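Local structure of flagellar basal body protein (Helicobacter pylori, 5NPY) at residues V188-V193 with D362-A367. The protein probably forms part of the flagellar hook, the curved tube of repeated subunits that couples the rotary motor to the filament. Residues are numbered along the deposited sequence; the frame is centred on the assembly and turned at random.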
# COMPACT_ATOMS: atom_id res chain seq x y z
N VAL A 188 -3.74 16.16 2.36
CA VAL A 188 -3.72 15.79 0.95
C VAL A 188 -4.81 14.76 0.69
O VAL A 188 -4.97 13.80 1.45
CB VAL A 188 -2.34 15.24 0.52
CG1 VAL A 188 -2.31 14.97 -0.99
CG2 VAL A 188 -1.23 16.19 0.90
N LEU A 189 -5.55 14.95 -0.40
CA LEU A 189 -6.55 13.97 -0.79
C LEU A 189 -5.87 12.71 -1.34
O LEU A 189 -4.95 12.79 -2.16
CB LEU A 189 -7.50 14.57 -1.83
CG LEU A 189 -8.45 13.60 -2.53
CD1 LEU A 189 -9.34 12.91 -1.50
CD2 LEU A 189 -9.30 14.34 -3.57
N SER A 190 -6.35 11.55 -0.88
CA SER A 190 -5.84 10.26 -1.35
C SER A 190 -6.43 10.01 -2.73
O SER A 190 -7.64 9.81 -2.86
CB SER A 190 -6.24 9.14 -0.38
OG SER A 190 -5.98 9.47 0.99
N THR A 191 -5.60 10.04 -3.77
CA THR A 191 -6.04 9.67 -5.11
C THR A 191 -5.37 8.42 -5.65
O THR A 191 -5.62 8.05 -6.80
CB THR A 191 -5.79 10.82 -6.09
OG1 THR A 191 -4.38 11.03 -6.22
CG2 THR A 191 -6.48 12.10 -5.59
N LYS A 192 -4.54 7.75 -4.85
CA LYS A 192 -3.72 6.67 -5.37
C LYS A 192 -3.33 5.77 -4.22
O LYS A 192 -2.61 6.20 -3.32
CB LYS A 192 -2.47 7.24 -6.07
CG LYS A 192 -1.63 6.23 -6.82
CD LYS A 192 -0.42 6.89 -7.50
CE LYS A 192 0.77 7.06 -6.55
NZ LYS A 192 1.86 7.83 -7.21
N VAL A 193 -3.77 4.51 -4.24
CA VAL A 193 -3.47 3.56 -3.17
C VAL A 193 -2.96 2.27 -3.78
O VAL A 193 -3.63 1.67 -4.64
CB VAL A 193 -4.70 3.31 -2.29
CG1 VAL A 193 -4.39 2.26 -1.21
CG2 VAL A 193 -5.20 4.63 -1.68
N ASP A 362 -5.99 3.42 5.76
CA ASP A 362 -6.45 4.75 6.11
C ASP A 362 -6.31 5.67 4.90
O ASP A 362 -5.22 5.79 4.33
CB ASP A 362 -5.65 5.33 7.28
CG ASP A 362 -5.82 4.54 8.57
OD1 ASP A 362 -4.89 4.56 9.41
OD2 ASP A 362 -6.89 3.92 8.77
N ILE A 363 -7.40 6.32 4.51
CA ILE A 363 -7.34 7.30 3.44
C ILE A 363 -8.01 8.58 3.91
O ILE A 363 -8.74 8.59 4.92
CB ILE A 363 -7.98 6.79 2.13
CG1 ILE A 363 -9.49 6.60 2.30
CG2 ILE A 363 -7.28 5.49 1.68
CD1 ILE A 363 -10.24 6.36 0.99
N TYR A 364 -7.75 9.66 3.18
CA TYR A 364 -8.06 11.01 3.63
C TYR A 364 -8.68 11.82 2.51
O TYR A 364 -8.21 11.76 1.37
CB TYR A 364 -6.80 11.71 4.15
CG TYR A 364 -6.07 10.87 5.16
CD1 TYR A 364 -4.99 10.08 4.79
CD2 TYR A 364 -6.49 10.83 6.49
CE1 TYR A 364 -4.33 9.28 5.72
CE2 TYR A 364 -5.85 10.04 7.42
CZ TYR A 364 -4.77 9.26 7.03
OH TYR A 364 -4.12 8.47 7.97
N ASP A 365 -9.73 12.59 2.85
CA ASP A 365 -10.37 13.49 1.89
C ASP A 365 -9.57 14.80 1.80
O ASP A 365 -8.50 14.94 2.40
CB ASP A 365 -11.84 13.70 2.25
CG ASP A 365 -12.05 14.42 3.59
OD1 ASP A 365 -11.11 15.03 4.15
OD2 ASP A 365 -13.17 14.35 4.09
N LYS A 366 -10.09 15.78 1.05
CA LYS A 366 -9.38 17.05 0.92
C LYS A 366 -9.24 17.76 2.26
O LYS A 366 -8.30 18.55 2.45
CB LYS A 366 -10.11 17.96 -0.07
CG LYS A 366 -9.97 17.55 -1.51
CD LYS A 366 -10.82 18.43 -2.40
CE LYS A 366 -10.87 17.88 -3.82
NZ LYS A 366 -11.55 18.83 -4.74
N ALA A 367 -10.16 17.50 3.20
CA ALA A 367 -10.11 18.12 4.52
C ALA A 367 -9.18 17.39 5.48
O ALA A 367 -8.89 17.93 6.55
CB ALA A 367 -11.51 18.18 5.13
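The backbones of 188-193 and 362-367 come closest at Leu189 and Lys366, whose CA atoms are 4.5 Å apart, and are joined by Ser190 N donating to Tyr364 O at 2.9 Å in a nearly straight bond (168°). Ser190 OG accepts from Tyr364 N at 2.8 Å. With chi1 at -47°, OG stands anti to the Ser190 carbonyl carbon and beside its N, so that N and OG can both face Tyr364. OG is also hydrogen-bonded to Gln471 OE1, and the same amide group donates through NE2 to Asp362 O, so one glutamine ties together both sides of the contact. Tyr364 O is approached by Leu189 as well, with CD1 3.3 Å from it and the CA-H making a C-H...O contact. The other methyl of Leu189, CD2, lies 3.9 Å from both CG and CE of Lys366, whose extended aliphatic chain runs obliquely across the leucine. The contact joins two beta sheets of the middle part of the chain: 192-198 lies between 442-447 and 465-471 in one, and 346-364 forms a beta hairpin with 370-381 in the other. Between the sheets Val193 CG2 meets Ile363 CG2 at 4.0 Å, the two side chains crossing at about a right angle, and Phe439 packs against Ile363 and Leu189. Beyond the strand end, Asp365 OD2 forms a salt bridge with Lys440, and its OD1 accepts from Asp369 N, closing the hairpin turn.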